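Local coordinates for protein sialyltransferase 0160 (Photobacterium damselae, PDB 4R84) that probably transfers sialic acid from CMP-sialic acid to acceptor glycans, as a glycosyltransferase of the GT-B structural group, at residues 355-361 with 399-405; 361-367 with 379-384. All blocks are in the same frame, centred on the assembly; numbering follows the deposited sequence.

Interaction 1: residues 355-361 with 399-405; sequences PLPNFIF and DYDLFFK. With CA (calcium ion), chain F; CSF (cytidine-5'-monophosphate-3-fluoro-N-acetyl-neuraminic acid), chain E.
L356 and N358 meet D401 at a calcium ion. D401 OD2 binds it at 2.4 Å, while L356 O and N358 OD1 approach from the other segment; two waters and the backbone oxygens of Y351 and S354 complete seven ligands. The metal explains why L356 O and D401 OD2, both acceptors, lie only 3.1 Å apart. D401 CG stands anti to its own carbonyl carbon (chi1 -64°), a setting that carries OD1 to 3.4 Å from L356 CB. The N358 amide is fixed in rotation: OD1 takes the metal, and ND2 donates to a calcium-bound water at 3.2 Å. F403 CE1 comes within 3.4 Å of N358 OD1, the ring and amide planes standing 85° apart.

The bond from D401 N to P357 O (2.8 Å) sets D401 against residues 356-358, and four more backbone bonds continue the parallel ladder to K405 N and F361 O (2.9 Å). On the face opposite N358 and F403, the F361 and F404 rings lie side by side, meeting at their edges. Strands 425-427 and 445-447 flank the pair. Helix 373-388, which links the two strands in the chain, packs on F361 and L402; together they form a Rossmann-like beta-alpha-beta unit.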
loop_
_atom_site.group_PDB
_atom_site.type_symbol
_atom_site.label_atom_id
_atom_site.label_comp_id
_atom_site.label_asym_id
_atom_site.label_seq_id
_atom_site.Cartn_x
_atom_site.Cartn_y
_atom_site.Cartn_z
ATOM N N PRO A 355 -32.074 -9.432 9.788
ATOM C CA PRO A 355 -31.548 -8.746 10.975
ATOM C C PRO A 355 -30.483 -9.554 11.735
ATOM O O PRO A 355 -29.877 -9.024 12.666
ATOM C CB PRO A 355 -32.798 -8.541 11.831
ATOM C CG PRO A 355 -33.673 -9.692 11.458
ATOM C CD PRO A 355 -33.455 -9.901 9.983
ATOM N N LEU A 356 -30.236 -10.796 11.335
ATOM C CA LEU A 356 -29.173 -11.582 11.960
ATOM C C LEU A 356 -27.786 -10.996 11.716
ATOM O O LEU A 356 -27.555 -10.358 10.700
ATOM C CB LEU A 356 -29.180 -13.028 11.462
ATOM C CG LEU A 356 -30.332 -13.918 11.932
ATOM C CD1 LEU A 356 -30.119 -15.342 11.407
ATOM C CD2 LEU A 356 -30.401 -13.890 13.445
ATOM N N PRO A 357 -26.856 -11.221 12.660
ATOM C CA PRO A 357 -25.460 -10.857 12.418
ATOM C C PRO A 357 -24.912 -11.670 11.263
ATOM O O PRO A 357 -25.466 -12.713 10.897
ATOM C CB PRO A 357 -24.758 -11.207 13.731
ATOM C CG PRO A 357 -25.653 -12.244 14.375
ATOM C CD PRO A 357 -27.047 -11.864 13.978
ATOM N N ASN A 358 -23.818 -11.190 10.689
ATOM C CA ASN A 358 -23.324 -11.717 9.427
ATOM C C ASN A 358 -22.031 -12.526 9.548
ATOM O O ASN A 358 -21.088 -12.125 10.226
ATOM C CB ASN A 358 -23.160 -10.535 8.461
ATOM C CG ASN A 358 -24.452 -9.725 8.347
ATOM O OD1 ASN A 358 -25.497 -10.285 8.019
ATOM N ND2 ASN A 358 -24.398 -8.432 8.682
ATOM N N PHE A 359 -22.024 -13.682 8.883
ATOM C CA PHE A 359 -20.902 -14.610 8.888
ATOM C C PHE A 359 -20.392 -14.804 7.487
ATOM O O PHE A 359 -21.168 -15.137 6.602
ATOM C CB PHE A 359 -21.340 -15.963 9.496
ATOM C CG PHE A 359 -20.497 -17.164 9.088
ATOM C CD1 PHE A 359 -19.128 -17.215 9.335
ATOM C CD2 PHE A 359 -21.102 -18.275 8.506
ATOM C CE1 PHE A 359 -18.370 -18.341 8.985
ATOM C CE2 PHE A 359 -20.352 -19.413 8.152
ATOM C CZ PHE A 359 -18.982 -19.442 8.386
ATOM N N ILE A 360 -19.099 -14.568 7.277
ATOM C CA ILE A 360 -18.480 -14.922 6.012
ATOM C C ILE A 360 -17.642 -16.174 6.148
ATOM O O ILE A 360 -16.716 -16.227 6.962
ATOM C CB ILE A 360 -17.564 -13.804 5.476
ATOM C CG1 ILE A 360 -18.371 -12.566 5.135
ATOM C CG2 ILE A 360 -16.821 -14.308 4.248
ATOM C CD1 ILE A 360 -17.484 -11.403 4.666
ATOM N N PHE A 361 -17.953 -17.171 5.327
ATOM C CA PHE A 361 -17.093 -18.333 5.189
ATOM C C PHE A 361 -16.063 -18.072 4.093
ATOM O O PHE A 361 -16.433 -17.740 2.967
ATOM C CB PHE A 361 -17.904 -19.590 4.851
ATOM C CG PHE A 361 -17.051 -20.797 4.564
ATOM C CD1 PHE A 361 -16.549 -21.558 5.601
ATOM C CD2 PHE A 361 -16.751 -21.171 3.260
ATOM C CE1 PHE A 361 -15.761 -22.675 5.346
ATOM C CE2 PHE A 361 -15.955 -22.287 3.001
ATOM C CZ PHE A 361 -15.463 -23.033 4.050
ATOM N N ASP A 399 -26.880 -17.799 15.831
ATOM C CA ASP A 399 -27.395 -17.821 14.463
ATOM C C ASP A 399 -26.867 -16.645 13.662
ATOM O O ASP A 399 -26.985 -15.505 14.100
ATOM C CB ASP A 399 -28.927 -17.820 14.462
ATOM C CG ASP A 399 -29.504 -19.037 15.152
ATOM O OD1 ASP A 399 -28.932 -20.138 14.977
ATOM O OD2 ASP A 399 -30.511 -18.888 15.880
ATOM N N TYR A 400 -26.292 -16.932 12.492
ATOM C CA TYR A 400 -25.817 -15.889 11.581
ATOM C C TYR A 400 -26.461 -16.014 10.202
ATOM O O TYR A 400 -26.823 -17.113 9.768
ATOM C CB TYR A 400 -24.304 -15.989 11.395
ATOM C CG TYR A 400 -23.451 -15.641 12.588
ATOM C CD1 TYR A 400 -23.142 -16.613 13.537
ATOM C CD2 TYR A 400 -22.902 -14.373 12.739
ATOM C CE1 TYR A 400 -22.332 -16.326 14.623
ATOM C CE2 TYR A 400 -22.099 -14.067 13.834
ATOM C CZ TYR A 400 -21.812 -15.050 14.764
ATOM O OH TYR A 400 -21.008 -14.763 15.846
ATOM N N ASP A 401 -26.570 -14.893 9.498
ATOM C CA ASP A 401 -26.794 -14.930 8.060
ATOM C C ASP A 401 -25.514 -15.377 7.359
ATOM O O ASP A 401 -24.421 -14.895 7.691
ATOM C CB ASP A 401 -27.219 -13.561 7.533
ATOM C CG ASP A 401 -28.548 -13.114 8.080
ATOM O OD1 ASP A 401 -29.445 -13.979 8.253
ATOM O OD2 ASP A 401 -28.705 -11.897 8.309
ATOM N N LEU A 402 -25.646 -16.284 6.393
ATOM C CA LEU A 402 -24.491 -16.859 5.704
ATOM C C LEU A 402 -24.104 -16.093 4.447
ATOM O O LEU A 402 -24.941 -15.761 3.605
ATOM C CB LEU A 402 -24.708 -18.337 5.344
ATOM C CG LEU A 402 -24.685 -19.430 6.431
ATOM C CD1 LEU A 402 -25.458 -19.093 7.692
ATOM C CD2 LEU A 402 -25.163 -20.745 5.832
ATOM N N PHE A 403 -22.811 -15.809 4.370
ATOM C CA PHE A 403 -22.170 -15.187 3.221
ATOM C C PHE A 403 -20.976 -16.047 2.827
ATOM O O PHE A 403 -20.329 -16.659 3.684
ATOM C CB PHE A 403 -21.709 -13.767 3.544
ATOM C CG PHE A 403 -22.833 -12.792 3.741
ATOM C CD1 PHE A 403 -23.555 -12.758 4.931
ATOM C CD2 PHE A 403 -23.154 -11.888 2.740
ATOM C CE1 PHE A 403 -24.592 -11.849 5.106
ATOM C CE2 PHE A 403 -24.188 -10.982 2.910
ATOM C CZ PHE A 403 -24.909 -10.966 4.088
ATOM N N PHE A 404 -20.682 -16.084 1.537
ATOM C CA PHE A 404 -19.592 -16.897 1.027
ATOM C C PHE A 404 -18.581 -16.036 0.312
ATOM O O PHE A 404 -18.933 -15.307 -0.615
ATOM C CB PHE A 404 -20.136 -17.969 0.069
ATOM C CG PHE A 404 -19.072 -18.819 -0.575
ATOM C CD1 PHE A 404 -18.162 -19.518 0.201
ATOM C CD2 PHE A 404 -19.033 -18.986 -1.957
ATOM C CE1 PHE A 404 -17.194 -20.325 -0.384
ATOM C CE2 PHE A 404 -18.073 -19.796 -2.555
ATOM C CZ PHE A 404 -17.144 -20.471 -1.771
ATOM N N LYS A 405 -17.321 -16.099 0.736
ATOM C CA LYS A 405 -16.259 -15.467 -0.055
ATOM C C LYS A 405 -15.367 -16.571 -0.591
ATOM O O LYS A 405 -14.502 -17.102 0.120
ATOM C CB LYS A 405 -15.458 -14.449 0.767
ATOM C CG LYS A 405 -14.284 -13.816 -0.016
ATOM C CD LYS A 405 -14.757 -13.404 -1.391
ATOM C CE LYS A 405 -13.665 -12.723 -2.196
ATOM N NZ LYS A 405 -12.519 -13.564 -2.662
HETATM CA CA CA F . -27.822 -9.671 8.465
HETATM C C5A CSF E . -0.407 -20.751 -0.049
HETATM C C4A CSF E . -0.104 -19.492 -0.851
HETATM C C2A CSF E . -2.545 -19.400 -1.513
HETATM O O6A CSF E . -2.724 -20.566 -0.687
HETATM C C6A CSF E . -1.850 -20.670 0.431
HETATM C C3A CSF E . -1.091 -19.331 -2.013
HETATM O O4A CSF E . 1.240 -19.572 -1.344
HETATM N N5A CSF E . 0.482 -20.828 1.089
HETATM C C7A CSF E . -2.216 -21.941 1.172
HETATM C C8A CSF E . -3.648 -21.865 1.668
HETATM C C9A CSF E . -3.952 -23.041 2.588
HETATM O O9A CSF E . -5.295 -22.891 3.050
HETATM O O8A CSF E . -3.792 -20.657 2.415
HETATM O O7A CSF E . -2.103 -23.055 0.285
HETATM C C1A CSF E . -3.484 -19.497 -2.698
HETATM O OBA CSF E . -3.560 -18.529 -3.480
HETATM O OAA CSF E . -4.151 -20.543 -2.877
HETATM O O1A CSF E . -2.812 -18.174 -0.830
HETATM O O2A CSF E . -3.466 -17.012 1.274
HETATM N N1 CSF E . -8.486 -14.992 -1.156
HETATM C C2 CSF E . -9.774 -14.439 -1.093
HETATM N N3 CSF E . -10.801 -15.180 -0.619
HETATM C C4 CSF E . -10.571 -16.443 -0.202
HETATM C C5 CSF E . -9.297 -17.006 -0.272
HETATM C C6 CSF E . -8.244 -16.248 -0.772
HETATM C "C3'" CSF E . -5.590 -13.869 -0.279
HETATM C "C2'" CSF E . -6.852 -13.178 -0.724
HETATM C "C1'" CSF E . -7.414 -14.159 -1.727
HETATM O "O4'" CSF E . -6.332 -14.983 -2.168
HETATM C "C4'" CSF E . -5.126 -14.516 -1.564
HETATM P PA CSF E . -4.059 -17.800 0.133
HETATM O "O5'" CSF E . -4.894 -16.710 -0.663
HETATM C "C5'" CSF E . -4.188 -15.683 -1.344
HETATM O "O3'" CSF E . -4.659 -12.952 0.280
HETATM O "O2'" CSF E . -6.535 -11.981 -1.448
HETATM N N4 CSF E . -11.599 -17.188 0.274
HETATM O O2 CSF E . -9.955 -13.255 -1.485
HETATM O O3A CSF E . -4.975 -18.966 0.391
HETATM C C10 CSF E . 1.216 -21.907 1.372
HETATM O O10 CSF E . 1.263 -22.884 0.638
HETATM C C11 CSF E . 1.969 -21.851 2.672
HETATM F F3A CSF E . -0.904 -20.331 -2.938
HETATM O O HOH W 1 -27.274 -7.875 9.842
HETATM O O HOH W 2 -28.327 -10.240 5.975
#

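Interaction 2: residues 361-367 with 379-384. With CSF (cytidine-5'-monophosphate-3-fluoro-N-acetyl-neuraminic acid), chain E.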
loop_
_atom_site.group_PDB
_atom_site.type_symbol
_atom_site.label_atom_id
_atom_site.label_comp_id
_atom_site.label_asym_id
_atom_site.label_seq_id
_atom_site.Cartn_x
_atom_site.Cartn_y
_atom_site.Cartn_z
ATOM N N PHE A 361 -17.953 -17.171 5.327
ATOM C CA PHE A 361 -17.093 -18.333 5.189
ATOM C C PHE A 361 -16.063 -18.072 4.093
ATOM O O PHE A 361 -16.433 -17.740 2.967
ATOM C CB PHE A 361 -17.904 -19.590 4.851
ATOM C CG PHE A 361 -17.051 -20.797 4.564
ATOM C CD1 PHE A 361 -16.549 -21.558 5.601
ATOM C CD2 PHE A 361 -16.751 -21.171 3.260
ATOM C CE1 PHE A 361 -15.761 -22.675 5.346
ATOM C CE2 PHE A 361 -15.955 -22.287 3.001
ATOM C CZ PHE A 361 -15.463 -23.033 4.050
ATOM N N THR A 362 -14.787 -18.274 4.412
ATOM C CA THR A 362 -13.747 -18.080 3.403
ATOM C C THR A 362 -13.365 -19.412 2.763
ATOM O O THR A 362 -12.805 -20.298 3.421
ATOM C CB THR A 362 -12.494 -17.430 4.008
ATOM O OG1 THR A 362 -11.974 -18.264 5.039
ATOM C CG2 THR A 362 -12.831 -16.070 4.614
ATOM N N GLY A 363 -13.653 -19.557 1.475
ATOM C CA GLY A 363 -13.360 -20.805 0.783
ATOM C C GLY A 363 -11.907 -20.942 0.353
ATOM O O GLY A 363 -11.133 -19.995 0.436
ATOM N N THR A 364 -11.527 -22.137 -0.091
ATOM C CA THR A 364 -10.213 -22.324 -0.703
ATOM C C THR A 364 -10.350 -23.123 -1.987
ATOM O O THR A 364 -11.459 -23.405 -2.433
ATOM C CB THR A 364 -9.236 -23.036 0.243
ATOM O OG1 THR A 364 -7.904 -22.944 -0.290
ATOM C CG2 THR A 364 -9.645 -24.503 0.418
ATOM N N THR A 365 -9.221 -23.473 -2.592
ATOM C CA THR A 365 -9.253 -24.286 -3.795
ATOM C C THR A 365 -9.126 -25.763 -3.437
ATOM O O THR A 365 -9.907 -26.278 -2.648
ATOM C CB THR A 365 -8.138 -23.880 -4.789
ATOM O OG1 THR A 365 -6.871 -23.902 -4.121
ATOM C CG2 THR A 365 -8.390 -22.484 -5.303
ATOM N N THR A 366 -8.158 -26.444 -4.026
ATOM C CA THR A 366 -7.904 -27.845 -3.704
ATOM C C THR A 366 -6.644 -27.906 -2.852
ATOM O O THR A 366 -5.885 -26.935 -2.790
ATOM C CB THR A 366 -7.736 -28.692 -4.977
ATOM O OG1 THR A 366 -6.674 -28.144 -5.766
ATOM C CG2 THR A 366 -9.003 -28.666 -5.802
ATOM N N TRP A 367 -6.431 -29.024 -2.165
ATOM C CA TRP A 367 -5.203 -29.201 -1.406
ATOM C C TRP A 367 -4.675 -30.627 -1.601
ATOM O O TRP A 367 -5.067 -31.314 -2.546
ATOM C CB TRP A 367 -5.428 -28.854 0.083
ATOM C CG TRP A 367 -6.550 -29.596 0.764
ATOM C CD1 TRP A 367 -6.446 -30.780 1.441
ATOM C CD2 TRP A 367 -7.929 -29.196 0.874
ATOM N NE1 TRP A 367 -7.661 -31.143 1.950
ATOM C CE2 TRP A 367 -8.591 -30.191 1.621
ATOM C CE3 TRP A 367 -8.662 -28.096 0.420
ATOM C CZ2 TRP A 367 -9.961 -30.132 1.912
ATOM C CZ3 TRP A 367 -10.031 -28.035 0.714
ATOM C CH2 TRP A 367 -10.659 -29.049 1.455
ATOM N N GLN A 379 -15.733 -31.151 1.318
ATOM C CA GLN A 379 -15.147 -30.956 2.631
ATOM C C GLN A 379 -15.470 -29.575 3.173
ATOM O O GLN A 379 -15.717 -29.408 4.370
ATOM C CB GLN A 379 -13.637 -31.159 2.600
ATOM C CG GLN A 379 -13.217 -32.569 2.218
ATOM C CD GLN A 379 -14.071 -33.623 2.910
ATOM O OE1 GLN A 379 -13.995 -33.795 4.117
ATOM N NE2 GLN A 379 -14.854 -34.364 2.125
ATOM N N GLN A 380 -15.497 -28.583 2.284
ATOM C CA GLN A 380 -15.783 -27.220 2.708
ATOM C C GLN A 380 -17.253 -27.086 3.070
ATOM O O GLN A 380 -17.595 -26.410 4.044
ATOM C CB GLN A 380 -15.364 -26.234 1.629
ATOM C CG GLN A 380 -13.854 -26.336 1.343
ATOM C CD GLN A 380 -13.372 -25.325 0.317
ATOM O OE1 GLN A 380 -13.454 -24.115 0.529
ATOM N NE2 GLN A 380 -12.884 -25.820 -0.807
ATOM N N VAL A 381 -18.119 -27.760 2.315
ATOM C CA VAL A 381 -19.533 -27.824 2.674
ATOM C C VAL A 381 -19.688 -28.457 4.056
ATOM O O VAL A 381 -20.457 -27.977 4.896
ATOM C CB VAL A 381 -20.353 -28.612 1.631
ATOM C CG1 VAL A 381 -21.775 -28.821 2.124
ATOM C CG2 VAL A 381 -20.380 -27.843 0.313
ATOM N N ASN A 382 -18.919 -29.511 4.318
ATOM C CA ASN A 382 -18.957 -30.154 5.633
ATOM C C ASN A 382 -18.546 -29.164 6.718
ATOM O O ASN A 382 -19.154 -29.126 7.787
ATOM C CB ASN A 382 -18.046 -31.377 5.675
ATOM C CG ASN A 382 -18.528 -32.501 4.777
ATOM O OD1 ASN A 382 -19.659 -32.485 4.289
ATOM N ND2 ASN A 382 -17.668 -33.495 4.563
ATOM N N VAL A 383 -17.516 -28.356 6.450
ATOM C CA VAL A 383 -17.098 -27.346 7.422
ATOM C C VAL A 383 -18.233 -26.358 7.730
ATOM O O VAL A 383 -18.490 -26.030 8.887
ATOM C CB VAL A 383 -15.845 -26.551 6.952
ATOM C CG1 VAL A 383 -15.523 -25.444 7.953
ATOM C CG2 VAL A 383 -14.654 -27.479 6.817
ATOM N N ILE A 384 -18.906 -25.859 6.700
ATOM C CA ILE A 384 -19.996 -24.910 6.924
ATOM C C ILE A 384 -21.141 -25.557 7.711
ATOM O O ILE A 384 -21.705 -24.951 8.622
ATOM C CB ILE A 384 -20.552 -24.377 5.602
ATOM C CG1 ILE A 384 -19.421 -23.724 4.806
ATOM C CG2 ILE A 384 -21.706 -23.388 5.867
ATOM C CD1 ILE A 384 -19.791 -23.408 3.371
HETATM C C5A CSF E . -0.407 -20.751 -0.049
HETATM C C4A CSF E . -0.104 -19.492 -0.851
HETATM C C2A CSF E . -2.545 -19.400 -1.513
HETATM O O6A CSF E . -2.724 -20.566 -0.687
HETATM C C6A CSF E . -1.850 -20.670 0.431
HETATM C C3A CSF E . -1.091 -19.331 -2.013
HETATM O O4A CSF E . 1.240 -19.572 -1.344
HETATM N N5A CSF E . 0.482 -20.828 1.089
HETATM C C7A CSF E . -2.216 -21.941 1.172
HETATM C C8A CSF E . -3.648 -21.865 1.668
HETATM C C9A CSF E . -3.952 -23.041 2.588
HETATM O O9A CSF E . -5.295 -22.891 3.050
HETATM O O8A CSF E . -3.792 -20.657 2.415
HETATM O O7A CSF E . -2.103 -23.055 0.285
HETATM C C1A CSF E . -3.484 -19.497 -2.698
HETATM O OBA CSF E . -3.560 -18.529 -3.480
HETATM O OAA CSF E . -4.151 -20.543 -2.877
HETATM O O1A CSF E . -2.812 -18.174 -0.830
HETATM O O2A CSF E . -3.466 -17.012 1.274
HETATM N N1 CSF E . -8.486 -14.992 -1.156
HETATM C C2 CSF E . -9.774 -14.439 -1.093
HETATM N N3 CSF E . -10.801 -15.180 -0.619
HETATM C C4 CSF E . -10.571 -16.443 -0.202
HETATM C C5 CSF E . -9.297 -17.006 -0.272
HETATM C C6 CSF E . -8.244 -16.248 -0.772
HETATM C "C3'" CSF E . -5.590 -13.869 -0.279
HETATM C "C2'" CSF E . -6.852 -13.178 -0.724
HETATM C "C1'" CSF E . -7.414 -14.159 -1.727
HETATM O "O4'" CSF E . -6.332 -14.983 -2.168
HETATM C "C4'" CSF E . -5.126 -14.516 -1.564
HETATM P PA CSF E . -4.059 -17.800 0.133
HETATM O "O5'" CSF E . -4.894 -16.710 -0.663
HETATM C "C5'" CSF E . -4.188 -15.683 -1.344
HETATM O "O3'" CSF E . -4.659 -12.952 0.280
HETATM O "O2'" CSF E . -6.535 -11.981 -1.448
HETATM N N4 CSF E . -11.599 -17.188 0.274
HETATM O O2 CSF E . -9.955 -13.255 -1.485
HETATM O O3A CSF E . -4.975 -18.966 0.391
HETATM C C10 CSF E . 1.216 -21.907 1.372
HETATM O O10 CSF E . 1.263 -22.884 0.638
HETATM C C11 CSF E . 1.969 -21.851 2.672
HETATM F F3A CSF E . -0.904 -20.331 -2.938
#
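Q380 uses its side-chain amide to hold both backbone polar atoms of a single residue, T364. T364 N donates to Q380 OE1 at 2.8 Å, nearly straight with 165° at the hydrogen. The return bond, from Q380 NE2 to T364 O, is longer at 3.2 Å and less regular: the donor stands well above the carbonyl plane, 64° out of it, although T364 O itself lies close to the plane of the Q380 amide. An extended chain beyond CG (chi2 -177°) delivers the carboxamide from the helix to the loop. NE2 also donates to Y376 O, one turn earlier in helix 373-388, so the amide's rotation is set by one bond received and two given.

Apolar contacts lie on either side of this polar pair. I384 CG1 sits over the centre of the F361 ring, 3.7 Å from the centroid, a CH-pi contact. V383 CG1 instead reaches the ring's edge, 3.8 Å from F361 CE1. Further along the loop, the six-membered part of W367 presents its edge to the helix, with CH2 3.8 Å from Q379 CB. The indole is held at its other end by NE1, which donates to the chain-terminal carboxylate at A503, and Y376 meets it edge-to-face.

T364 N belongs to the same peptide group as G363 O, and that oxygen accepts the cytosine amino group, CSF N4, at 2.9 Å. The peptide therefore gives its N-H to the helix and its carbonyl to the nucleotide. Q380 is thus placed in the second shell, where it probably helps to orient the carbonyl of G363, and its acceptance of the N-H would be expected to polarise the peptide and make G363 O a somewhat better acceptor.

Overall arrangement
The two interactions share F361 and have centres about 15 Å apart; 361-367 with 379-384 is nested inside the chain loop closed by 355-361 with 399-405. They join directly where K405 O lies 2.9 Å from G363 N, a probable hydrogen bond, and F404 CE1 packs 4.0 Å from G363 CA. The donor nucleotide ties them again: the amino N4 that reaches G363 O in interaction 2 gives its other bond to K405 O (2.9 Å), while K405 NZ donates to the nucleotide's O2 at 2.8 Å, consistent with recognition of cytosine. Calcium lies 19.7 Å from CSF N4, at the opposite end of the strand pair from the pocket.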